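Long-range contacts in R.Ecl18kI (Enterobacter cloacae, PDB 2GB7), which is a type II restriction endonuclease that recognises the double-stranded DNA sequence 5'-CCNGG-3', extrudes nucleotides from the helix and cleaves before the first cytosine of the site: residues Phe9-Ile13 and Met75-Leu79; Phe25-Tyr29 and Tyr286-Val292; Phe45-Glu51 and Phe248-Gln253; Tyr52-Arg57 and Ile127-Leu131. The protein carries 1 engineered substitution. All coordinates share one frame; numbering follows the deposited sequence.

Contact 1 (Phe9-Ile13 and Met75-Leu79)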
# COMPACT_ATOMS: atom_id res chain seq x y z
N PHE F 9 -8.17 8.52 23.14
CA PHE F 9 -9.20 8.54 22.10
C PHE F 9 -8.97 7.37 21.15
O PHE F 9 -9.91 6.68 20.77
CB PHE F 9 -9.17 9.88 21.36
CG PHE F 9 -10.38 10.15 20.49
CD1 PHE F 9 -11.67 9.87 20.94
CD2 PHE F 9 -10.23 10.75 19.25
CE1 PHE F 9 -12.78 10.16 20.14
CE2 PHE F 9 -11.33 11.04 18.44
CZ PHE F 9 -12.60 10.74 18.89
N LYS F 10 -7.71 7.13 20.79
CA LYS F 10 -7.37 5.97 19.94
C LYS F 10 -7.80 4.66 20.59
O LYS F 10 -8.35 3.77 19.91
CB LYS F 10 -5.88 5.92 19.63
CG LYS F 10 -5.38 7.00 18.69
CD LYS F 10 -3.90 6.83 18.47
CE LYS F 10 -3.13 8.12 18.72
NZ LYS F 10 -1.65 7.92 18.60
N THR F 11 -7.55 4.54 21.89
CA THR F 11 -7.88 3.32 22.62
C THR F 11 -9.39 3.08 22.67
O THR F 11 -9.86 1.96 22.45
CB THR F 11 -7.25 3.32 24.02
OG1 THR F 11 -5.83 3.32 23.88
CG2 THR F 11 -7.66 2.07 24.80
N LEU F 12 -10.13 4.16 22.92
CA LEU F 12 -11.58 4.11 22.89
C LEU F 12 -12.10 3.73 21.49
O LEU F 12 -13.00 2.91 21.37
CB LEU F 12 -12.15 5.45 23.36
CG LEU F 12 -13.65 5.72 23.19
CD1 LEU F 12 -14.50 4.80 24.05
CD2 LEU F 12 -13.93 7.18 23.50
N ILE F 13 -11.53 4.33 20.45
CA ILE F 13 -11.99 4.11 19.06
C ILE F 13 -11.85 2.63 18.71
O ILE F 13 -12.77 2.02 18.17
CB ILE F 13 -11.23 5.01 18.03
CG1 ILE F 13 -11.60 6.49 18.17
CG2 ILE F 13 -11.51 4.57 16.58
CD1 ILE F 13 -10.63 7.41 17.46
N MET F 75 -18.13 8.85 18.07
CA MET F 75 -16.77 9.01 18.55
C MET F 75 -16.46 10.47 18.80
O MET F 75 -15.93 10.82 19.84
CB MET F 75 -15.75 8.37 17.60
CG MET F 75 -15.88 6.86 17.55
SD MET F 75 -15.87 6.06 19.17
CE MET F 75 -14.26 6.51 19.78
N LEU F 76 -16.81 11.32 17.84
CA LEU F 76 -16.54 12.75 17.98
C LEU F 76 -17.24 13.36 19.18
O LEU F 76 -16.78 14.33 19.76
CB LEU F 76 -16.94 13.49 16.71
CG LEU F 76 -16.05 13.32 15.48
CD1 LEU F 76 -16.65 13.99 14.24
CD2 LEU F 76 -14.64 13.85 15.76
N SER F 77 -18.37 12.79 19.57
CA SER F 77 -19.13 13.45 20.65
C SER F 77 -18.47 13.25 22.04
O SER F 77 -18.73 14.01 22.99
CB SER F 77 -20.60 13.05 20.55
OG SER F 77 -21.06 13.29 19.22
N TYR F 78 -17.56 12.28 22.13
CA TYR F 78 -16.72 12.07 23.31
C TYR F 78 -15.70 13.18 23.59
O TYR F 78 -15.06 13.20 24.65
CB TYR F 78 -15.94 10.77 23.18
CG TYR F 78 -16.67 9.53 23.59
CD1 TYR F 78 -17.29 8.73 22.63
CD2 TYR F 78 -16.72 9.12 24.93
CE1 TYR F 78 -17.95 7.56 22.98
CE2 TYR F 78 -17.37 7.95 25.30
CZ TYR F 78 -17.98 7.17 24.31
OH TYR F 78 -18.64 6.01 24.62
N LEU F 79 -15.51 14.08 22.63
CA LEU F 79 -14.58 15.18 22.84
C LEU F 79 -15.28 16.53 23.06
O LEU F 79 -14.62 17.54 23.33
CB LEU F 79 -13.68 15.39 21.63
CG LEU F 79 -12.94 14.19 21.04
CD1 LEU F 79 -12.28 14.63 19.72
CD2 LEU F 79 -11.93 13.61 22.02

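Contact 2 (Phe25-Tyr29 and Tyr286-Val292)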
# COMPACT_ATOMS: atom_id res chain seq x y z
N PHE F 25 -16.00 -10.75 7.04
CA PHE F 25 -16.67 -11.97 6.57
C PHE F 25 -18.11 -12.08 7.05
O PHE F 25 -19.00 -12.48 6.29
CB PHE F 25 -15.92 -13.23 6.96
CG PHE F 25 -16.52 -14.46 6.37
CD1 PHE F 25 -16.17 -14.86 5.08
CD2 PHE F 25 -17.49 -15.18 7.06
CE1 PHE F 25 -16.75 -15.96 4.50
CE2 PHE F 25 -18.06 -16.29 6.49
CZ PHE F 25 -17.70 -16.68 5.21
N ALA F 26 -18.35 -11.75 8.32
CA ALA F 26 -19.71 -11.76 8.85
C ALA F 26 -20.64 -10.84 8.03
O ALA F 26 -21.81 -11.18 7.80
CB ALA F 26 -19.72 -11.35 10.32
N LEU F 27 -20.13 -9.67 7.64
CA LEU F 27 -20.97 -8.72 6.88
C LEU F 27 -21.26 -9.28 5.51
O LEU F 27 -22.38 -9.23 5.02
CB LEU F 27 -20.31 -7.33 6.76
CG LEU F 27 -20.98 -6.30 5.83
CD1 LEU F 27 -22.41 -6.03 6.29
CD2 LEU F 27 -20.20 -4.97 5.75
N VAL F 28 -20.22 -9.85 4.89
CA VAL F 28 -20.39 -10.46 3.58
C VAL F 28 -21.38 -11.62 3.68
O VAL F 28 -22.26 -11.76 2.84
CB VAL F 28 -19.03 -10.93 2.98
CG1 VAL F 28 -19.28 -11.82 1.76
CG2 VAL F 28 -18.14 -9.75 2.58
N TYR F 29 -21.22 -12.45 4.71
CA TYR F 29 -22.12 -13.60 4.87
C TYR F 29 -23.56 -13.15 5.12
O TYR F 29 -24.49 -13.70 4.51
CB TYR F 29 -21.62 -14.51 6.00
CG TYR F 29 -22.45 -15.78 6.16
CD1 TYR F 29 -22.10 -16.94 5.48
CD2 TYR F 29 -23.57 -15.81 6.98
CE1 TYR F 29 -22.87 -18.10 5.62
CE2 TYR F 29 -24.33 -16.96 7.14
CZ TYR F 29 -23.98 -18.11 6.47
OH TYR F 29 -24.75 -19.24 6.62
N TYR F 286 -15.17 -21.47 10.24
CA TYR F 286 -16.48 -20.98 9.78
C TYR F 286 -17.64 -21.58 10.56
O TYR F 286 -18.78 -21.63 10.08
CB TYR F 286 -16.63 -21.25 8.27
CG TYR F 286 -15.66 -20.42 7.48
CD1 TYR F 286 -15.74 -19.02 7.50
CD2 TYR F 286 -14.63 -21.01 6.76
CE1 TYR F 286 -14.85 -18.24 6.79
CE2 TYR F 286 -13.72 -20.23 6.05
CZ TYR F 286 -13.85 -18.85 6.07
OH TYR F 286 -12.96 -18.07 5.37
N SER F 287 -17.35 -21.99 11.79
CA SER F 287 -18.30 -22.68 12.66
C SER F 287 -19.66 -22.01 12.73
O SER F 287 -20.68 -22.67 12.89
CB SER F 287 -17.71 -22.76 14.06
OG SER F 287 -18.29 -23.83 14.78
N ASP F 288 -19.66 -20.68 12.62
CA ASP F 288 -20.84 -19.85 12.88
C ASP F 288 -21.69 -19.63 11.65
O ASP F 288 -22.73 -18.98 11.73
CB ASP F 288 -20.39 -18.49 13.45
CG ASP F 288 -19.97 -18.57 14.91
OD1 ASP F 288 -18.95 -19.24 15.22
OD2 ASP F 288 -20.65 -17.95 15.75
N PHE F 289 -21.26 -20.22 10.53
CA PHE F 289 -21.79 -19.91 9.21
C PHE F 289 -22.28 -21.18 8.53
O PHE F 289 -21.52 -21.83 7.81
CB PHE F 289 -20.71 -19.19 8.41
CG PHE F 289 -20.23 -17.92 9.08
CD1 PHE F 289 -21.04 -16.80 9.08
CD2 PHE F 289 -19.01 -17.87 9.74
CE1 PHE F 289 -20.65 -15.61 9.71
CE2 PHE F 289 -18.61 -16.70 10.38
CZ PHE F 289 -19.44 -15.56 10.35
N PRO F 290 -23.55 -21.54 8.78
CA PRO F 290 -24.19 -22.78 8.32
C PRO F 290 -23.93 -23.04 6.86
O PRO F 290 -23.64 -24.19 6.47
CB PRO F 290 -25.68 -22.51 8.57
CG PRO F 290 -25.69 -21.65 9.75
CD PRO F 290 -24.49 -20.74 9.59
N TYR F 291 -24.07 -22.02 6.03
CA TYR F 291 -23.92 -22.26 4.57
C TYR F 291 -22.53 -22.76 4.24
O TYR F 291 -22.36 -23.62 3.38
CB TYR F 291 -24.23 -21.00 3.75
CG TYR F 291 -24.10 -21.16 2.24
CD1 TYR F 291 -25.21 -21.51 1.46
CD2 TYR F 291 -22.88 -20.94 1.58
CE1 TYR F 291 -25.11 -21.62 0.07
CE2 TYR F 291 -22.77 -21.08 0.19
CZ TYR F 291 -23.90 -21.41 -0.55
OH TYR F 291 -23.80 -21.54 -1.92
N VAL F 292 -21.53 -22.20 4.92
CA VAL F 292 -20.16 -22.55 4.64
C VAL F 292 -19.82 -23.91 5.24
O VAL F 292 -19.15 -24.74 4.61
CB VAL F 292 -19.21 -21.47 5.18
CG1 VAL F 292 -17.77 -21.88 4.94
CG2 VAL F 292 -19.50 -20.13 4.49

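Contact 3 (Phe45-Glu51 and Phe248-Gln253)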
# COMPACT_ATOMS: atom_id res chain seq x y z
N PHE F 45 -23.89 -19.12 -10.11
CA PHE F 45 -22.60 -18.53 -9.82
C PHE F 45 -21.65 -18.68 -11.00
O PHE F 45 -20.83 -17.82 -11.27
CB PHE F 45 -22.03 -19.16 -8.56
CG PHE F 45 -22.83 -18.84 -7.34
CD1 PHE F 45 -22.60 -17.64 -6.65
CD2 PHE F 45 -23.83 -19.70 -6.89
CE1 PHE F 45 -23.36 -17.32 -5.52
CE2 PHE F 45 -24.58 -19.38 -5.74
CZ PHE F 45 -24.36 -18.18 -5.07
N LEU F 46 -21.78 -19.81 -11.69
CA LEU F 46 -20.93 -20.10 -12.82
C LEU F 46 -21.21 -19.09 -13.90
O LEU F 46 -20.29 -18.61 -14.57
CB LEU F 46 -21.23 -21.53 -13.31
CG LEU F 46 -20.43 -22.15 -14.44
CD1 LEU F 46 -18.93 -21.96 -14.20
CD2 LEU F 46 -20.80 -23.62 -14.53
N ASN F 47 -22.48 -18.75 -14.06
CA ASN F 47 -22.90 -17.94 -15.19
C ASN F 47 -22.91 -16.47 -14.91
O ASN F 47 -22.75 -15.69 -15.85
CB ASN F 47 -24.29 -18.36 -15.70
CG ASN F 47 -24.30 -19.74 -16.30
OD1 ASN F 47 -23.31 -20.20 -16.88
ND2 ASN F 47 -25.43 -20.41 -16.17
N ASN F 48 -23.07 -16.08 -13.64
CA ASN F 48 -23.33 -14.68 -13.28
C ASN F 48 -22.32 -14.13 -12.27
O ASN F 48 -22.70 -13.31 -11.43
CB ASN F 48 -24.71 -14.49 -12.61
CG ASN F 48 -25.88 -14.88 -13.50
OD1 ASN F 48 -26.51 -14.02 -14.11
ND2 ASN F 48 -26.14 -16.17 -13.61
N PRO F 49 -21.06 -14.51 -12.37
CA PRO F 49 -20.15 -14.01 -11.30
C PRO F 49 -19.96 -12.51 -11.19
O PRO F 49 -19.90 -11.95 -10.08
CB PRO F 49 -18.84 -14.76 -11.58
CG PRO F 49 -18.88 -15.09 -13.04
CD PRO F 49 -20.34 -15.31 -13.37
N SER F 50 -19.84 -11.84 -12.33
CA SER F 50 -19.60 -10.39 -12.27
C SER F 50 -20.74 -9.66 -11.61
O SER F 50 -20.54 -8.75 -10.81
CB SER F 50 -19.31 -9.77 -13.63
OG SER F 50 -18.10 -10.27 -14.19
N GLU F 51 -21.95 -10.06 -11.99
CA GLU F 51 -23.14 -9.47 -11.41
C GLU F 51 -23.23 -9.70 -9.92
O GLU F 51 -23.57 -8.78 -9.18
CB GLU F 51 -24.38 -10.02 -12.11
CG GLU F 51 -24.50 -9.59 -13.57
CD GLU F 51 -23.61 -10.40 -14.51
OE1 GLU F 51 -22.93 -11.35 -14.05
OE2 GLU F 51 -23.59 -10.10 -15.73
N PHE F 248 -14.49 -12.51 -14.72
CA PHE F 248 -14.82 -13.55 -13.74
C PHE F 248 -15.53 -14.73 -14.38
O PHE F 248 -15.38 -15.85 -13.95
CB PHE F 248 -15.65 -12.98 -12.61
CG PHE F 248 -14.86 -12.05 -11.75
CD1 PHE F 248 -13.89 -12.54 -10.91
CD2 PHE F 248 -15.05 -10.68 -11.83
CE1 PHE F 248 -13.14 -11.64 -10.09
CE2 PHE F 248 -14.30 -9.80 -11.06
CZ PHE F 248 -13.35 -10.28 -10.20
N GLU F 249 -16.31 -14.45 -15.42
CA GLU F 249 -16.98 -15.53 -16.14
C GLU F 249 -16.00 -16.54 -16.75
O GLU F 249 -16.22 -17.76 -16.67
CB GLU F 249 -17.88 -14.90 -17.19
CG GLU F 249 -19.20 -14.36 -16.63
CD GLU F 249 -19.10 -13.07 -15.80
OE1 GLU F 249 -18.03 -12.42 -15.75
OE2 GLU F 249 -20.15 -12.68 -15.22
N ASP F 250 -14.94 -16.02 -17.37
CA ASP F 250 -13.88 -16.81 -17.97
C ASP F 250 -13.22 -17.65 -16.88
O ASP F 250 -13.05 -18.89 -17.04
CB ASP F 250 -12.82 -15.90 -18.59
CG ASP F 250 -13.33 -15.08 -19.76
OD1 ASP F 250 -14.26 -15.53 -20.48
OD2 ASP F 250 -12.71 -14.01 -20.02
N MET F 251 -12.87 -17.00 -15.78
CA MET F 251 -12.22 -17.65 -14.65
C MET F 251 -13.05 -18.79 -14.10
O MET F 251 -12.53 -19.87 -13.84
CB MET F 251 -11.88 -16.66 -13.53
CG MET F 251 -11.01 -17.33 -12.47
SD MET F 251 -10.62 -16.15 -11.16
CE MET F 251 -12.15 -16.15 -10.27
N LEU F 252 -14.35 -18.55 -13.89
CA LEU F 252 -15.23 -19.59 -13.33
C LEU F 252 -15.36 -20.79 -14.26
O LEU F 252 -15.40 -21.94 -13.81
CB LEU F 252 -16.59 -19.02 -12.99
CG LEU F 252 -16.73 -18.53 -11.54
CD1 LEU F 252 -16.77 -19.73 -10.58
CD2 LEU F 252 -15.58 -17.56 -11.08
N GLN F 253 -15.40 -20.52 -15.54
CA GLN F 253 -15.48 -21.60 -16.52
C GLN F 253 -14.22 -22.46 -16.41
O GLN F 253 -14.30 -23.70 -16.38
CB GLN F 253 -15.62 -21.02 -17.91
CG GLN F 253 -15.86 -22.10 -18.93
CD GLN F 253 -17.13 -22.93 -18.65
OE1 GLN F 253 -18.17 -22.39 -18.25
NE2 GLN F 253 -17.04 -24.25 -18.87
O HOH W 1 -18.72 -18.82 -16.57
O HOH W 2 -22.23 -12.35 -16.69

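Contact 4 (Tyr52-Arg57 and Ile127-Leu131). With nucleotides of chain B.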
# COMPACT_ATOMS: atom_id res chain seq x y z
N TYR F 52 -22.93 -10.93 -9.50
CA TYR F 52 -22.96 -11.29 -8.11
C TYR F 52 -21.95 -10.43 -7.32
O TYR F 52 -22.28 -9.84 -6.28
CB TYR F 52 -22.70 -12.79 -7.95
CG TYR F 52 -22.10 -13.15 -6.63
CD1 TYR F 52 -22.90 -13.40 -5.50
CD2 TYR F 52 -20.72 -13.21 -6.49
CE1 TYR F 52 -22.31 -13.70 -4.28
CE2 TYR F 52 -20.13 -13.49 -5.28
CZ TYR F 52 -20.93 -13.76 -4.20
OH TYR F 52 -20.35 -14.01 -2.99
N ILE F 53 -20.73 -10.32 -7.85
CA ILE F 53 -19.69 -9.55 -7.17
C ILE F 53 -20.08 -8.08 -6.98
O ILE F 53 -19.96 -7.54 -5.87
CB ILE F 53 -18.36 -9.64 -7.96
CG1 ILE F 53 -17.81 -11.06 -7.83
CG2 ILE F 53 -17.35 -8.60 -7.46
CD1 ILE F 53 -16.73 -11.40 -8.87
N ILE F 54 -20.59 -7.45 -8.03
CA ILE F 54 -20.99 -6.03 -7.95
C ILE F 54 -22.16 -5.83 -6.98
O ILE F 54 -22.14 -4.87 -6.19
CB ILE F 54 -21.33 -5.46 -9.36
CG1 ILE F 54 -20.10 -5.49 -10.28
CG2 ILE F 54 -21.91 -4.00 -9.28
CD1 ILE F 54 -18.98 -4.56 -9.83
N ALA F 55 -23.15 -6.72 -7.03
CA ALA F 55 -24.31 -6.63 -6.13
C ALA F 55 -23.85 -6.82 -4.69
O ALA F 55 -24.27 -6.08 -3.81
CB ALA F 55 -25.39 -7.65 -6.51
N MET F 56 -22.94 -7.77 -4.46
CA MET F 56 -22.41 -7.96 -3.10
C MET F 56 -21.71 -6.71 -2.58
O MET F 56 -21.96 -6.25 -1.43
CB MET F 56 -21.51 -9.19 -3.04
CG MET F 56 -22.27 -10.53 -3.15
SD MET F 56 -23.28 -10.92 -1.70
CE MET F 56 -22.04 -10.98 -0.39
N ARG F 57 -20.82 -6.15 -3.40
CA ARG F 57 -20.06 -4.95 -3.06
C ARG F 57 -21.00 -3.80 -2.72
O ARG F 57 -20.87 -3.19 -1.67
CB ARG F 57 -19.17 -4.55 -4.23
CG ARG F 57 -17.93 -5.43 -4.39
CD ARG F 57 -16.79 -4.79 -3.64
NE ARG F 57 -16.43 -3.49 -4.22
CZ ARG F 57 -15.38 -2.76 -3.86
NH1 ARG F 57 -14.58 -3.14 -2.87
NH2 ARG F 57 -15.13 -1.62 -4.49
N ILE F 127 -16.19 -12.26 -0.58
CA ILE F 127 -17.16 -12.33 -1.69
C ILE F 127 -16.72 -13.39 -2.72
O ILE F 127 -17.53 -14.20 -3.22
CB ILE F 127 -17.31 -10.95 -2.35
CG1 ILE F 127 -18.05 -10.00 -1.38
CG2 ILE F 127 -18.05 -11.11 -3.71
CD1 ILE F 127 -17.98 -8.55 -1.84
N LEU F 128 -15.43 -13.42 -3.05
CA LEU F 128 -14.93 -14.42 -4.03
C LEU F 128 -14.93 -15.85 -3.48
O LEU F 128 -15.17 -16.81 -4.20
CB LEU F 128 -13.51 -14.02 -4.48
CG LEU F 128 -13.43 -12.69 -5.26
CD1 LEU F 128 -11.93 -12.33 -5.51
CD2 LEU F 128 -14.22 -12.86 -6.60
N GLU F 129 -14.70 -15.96 -2.17
CA GLU F 129 -14.75 -17.24 -1.49
C GLU F 129 -16.16 -17.82 -1.60
O GLU F 129 -16.34 -18.97 -2.03
CB GLU F 129 -14.43 -16.99 -0.03
CG GLU F 129 -14.40 -18.19 0.82
CD GLU F 129 -13.97 -17.86 2.23
OE1 GLU F 129 -13.46 -16.72 2.47
OE2 GLU F 129 -14.12 -18.75 3.09
N LEU F 130 -17.16 -17.02 -1.24
CA LEU F 130 -18.54 -17.49 -1.35
C LEU F 130 -18.97 -17.77 -2.78
O LEU F 130 -19.77 -18.65 -3.01
CB LEU F 130 -19.50 -16.51 -0.66
CG LEU F 130 -19.32 -16.48 0.86
CD1 LEU F 130 -20.12 -15.35 1.47
CD2 LEU F 130 -19.76 -17.79 1.51
N LEU F 131 -18.41 -17.04 -3.74
CA LEU F 131 -18.64 -17.32 -5.16
C LEU F 131 -18.19 -18.73 -5.52
O LEU F 131 -18.92 -19.46 -6.15
CB LEU F 131 -17.90 -16.28 -6.02
CG LEU F 131 -17.87 -16.52 -7.53
CD1 LEU F 131 -19.28 -16.54 -8.07
CD2 LEU F 131 -17.07 -15.42 -8.19
P DT B 5 -9.08 0.58 -2.03
OP1 DT B 5 -9.06 -0.24 -3.27
OP2 DT B 5 -9.27 2.05 -2.13
O5' DT B 5 -10.19 -0.02 -1.06
C5' DT B 5 -10.51 0.61 0.18
C4' DT B 5 -11.45 1.77 -0.06
O4' DT B 5 -12.61 1.34 -0.82
C3' DT B 5 -12.00 2.48 1.18
O3' DT B 5 -11.93 3.89 0.98
C2' DT B 5 -13.46 2.05 1.21
C1' DT B 5 -13.75 1.97 -0.28
N1 DT B 5 -14.95 1.21 -0.70
C2 DT B 5 -15.75 1.78 -1.67
O2 DT B 5 -15.53 2.88 -2.14
N3 DT B 5 -16.82 1.02 -2.05
C4 DT B 5 -17.17 -0.23 -1.56
O4 DT B 5 -18.16 -0.80 -2.01
C5 DT B 5 -16.29 -0.76 -0.54
C7 DT B 5 -16.60 -2.10 0.06
C6 DT B 5 -15.24 -0.03 -0.17

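Contact 1 (Phe9-Ile13 and Met75-Leu79)
Phe9 and Leu79 meet in the buried part of this contact, where helix 6-20 packs on the C-terminal end of helix 49-77 and the turn that follows it. The CD2 methyl of Leu79 stands over the centre of the Phe9 ring, 4.0 Å from its centroid, while Ile13 CD1, from the same helix as Phe9, lies against the opposite face nearer the rim. With CG anti to the backbone N (chi1 -166°), the ring reaches across to segment 75-79, and its CE1 comes edge-on to the carbonyl oxygen Met75 O at 3.2 Å. That oxygen accepts the backbone N-H of Tyr78. Met75, bent at both chi2 and chi3, folds toward Phe9 and Leu12, although the exact position of its terminal methyl is uncertain. Behind this layer, Ile13 also rests on Leu108 and Ser111 of helix 102-134.

Toward solvent the neighbours are fewer. Leu12, partly exposed, sets its CD2 methyl over the centre of the Tyr78 ring, 3.6 Å from the centroid, and Tyr78 is exposed. Leu4 adds a further apolar neighbour here, touching Leu12, Tyr78 and Leu79. Nearby, Leu76 and Ser77 pack on Thr98 of the second subunit. Cohesion between the two segments therefore comes from methyl-to-ring and dispersion contacts, which depend on shape matching rather than on directed polar bonds.

Contact 2 (Phe25-Tyr29 and Tyr286-Val292)
Three aromatic rings, those of Phe25, Tyr29 and Phe289, interlock here, with Tyr286 as a fourth member. One face of Phe25 receives Tyr286 CE1 over its centre, 3.6 Å above the plane, the two planes being inclined at 44°; at its edge lies the Val292 CG2 methyl. Phe25 in turn presents its edge to a face of Phe289, with centroids 4.9 Å apart, and Asp288 CB covers the other face of Phe289 near the rim. The edge of Phe289 then meets a face of Tyr29, its CD1 lying 3.4 Å from Tyr29 CG, and Phe289 CB adds a CH-pi contact over that same ring. Both Phe25 and Tyr29 hold CG anti to the backbone N (chi1 -174° and -176°), which sends the two rings out side by side, one helical turn apart.

Beyond the rings, Tyr29 OH accepts a nearly straight hydrogen bond from Tyr291 N, at 2.9 Å, and touches Pro290 CD. The donor belongs to the first turn of helix 290-302, whose N-cap position is Phe289, at the end of a type I turn from Tyr286. What results is an aromatic cluster built on two edge-to-face pairs, Phe25-Phe289 and Phe289-Tyr29, joining helix 24-34 to the tight turn between two C-terminal helices.

Contact 3 (Phe45-Glu51 and Phe248-Gln253)
Glu249 and Ser50 make a two-pronged polar link. Ser50 OG donates to Glu249 OE1 at 2.7 Å, on the syn lone pair of that oxygen, while the backbone Ser50 N donates to Glu249 OE2 at 3.0 Å, approaching from above the carboxylate plane. Glu249 is bent at chi2 (73°), which brings the carboxylate over the start of helix 49-77. Ser50 OG also accepts from Val232 N, which ties the same hydroxyl to the start of helix 232-238.

Two waters extend the polar layer. One water donates to Leu46 O and Glu249 O, bridging the two backbones. A second sits between Glu249 OE2 and the carboxylate of Glu51, whose OE1 lies only 3.3 Å from Glu249 OE2 with the two carboxylate planes perpendicular.

The Pro49 ring lies against the same face of the carboxylate that Ser50 N approaches, its CG 3.4 Å from Glu249 CD. Its CD meets Glu249 OE2, and its CB packs 3.8 Å from Phe248 CB. Leu46 CD1 reaches Leu252 CB at 3.9 Å. Phe248 turns its ring away toward Ala207 and Val229 of the central sheet, and Leu252 goes on to Leu131 of helix 102-134.

The close approach of two acidic groups would probably raise the proton affinity of one of them. The hydrogen bonds from Ser50 and the N-terminal end of helix 49-77 should, in turn, help to stabilise negative charge on Glu249.

Contact 4 (Tyr52-Arg57 and Ile127-Leu131)
Tyr52, early in helix 49-77, reaches across to helix 102-134 with its hydroxyl, which donates to Ile127 O at 2.8 Å. The bond lies in the carbonyl plane and uses a lone pair, at a C=O...O angle of 125°. The same oxygen also accepts Leu131 N of its own helix. The Tyr52 ring turns its edge to Ile127 O; its CE2 lies 3.5 Å from Ile127 CG2 and 3.6 Å from Leu131 CB, while Met56 CG covers one face. Next, Ile53 extends CD1 to Leu128 CD2 at 3.7 Å. Met56 follows with its CB against Ile127 CD1, and Arg57 offers only its aliphatic CG to that methyl, at 4.0 Å. Ile127 is thus a knob seated in the hole formed by Tyr52, Ile53, Met56 and Arg57.

The far end of Arg57 serves a different partner. Bent at chi2 and chi3, it lays one face of its guanidinium against the thymine of DT5 of chain B, with C4 of the base 3.8 Å above the plane. A buried apolar knob and one buried tyrosine hydrogen bond thus fix the helix pair whose margin carries a DNA-facing arginine.

In the fold
Helix 49-77 is the common thread: contact 1 uses its C-terminal end, while contacts 3 and 4 use its start, the centres of contacts 1 and 3 being about 43 Å apart. Contacts 3 and 4 are adjacent, about 10 Å between centres, and meet through Phe248 on Ile53 and Phe45 on Leu131. Contact 2, about 14 Å from contact 4, joins it through Val28 and Val292 on Leu130. Along the chain, contact 4 nests inside contact 3, and both inside contact 2; contact 1 crosses all three. Contact 4 links contacts 2 and 3, which do not touch each other, and contact 3 packs on the sheet of this PDDEXK-clan enzyme, leaving contact 1 remote.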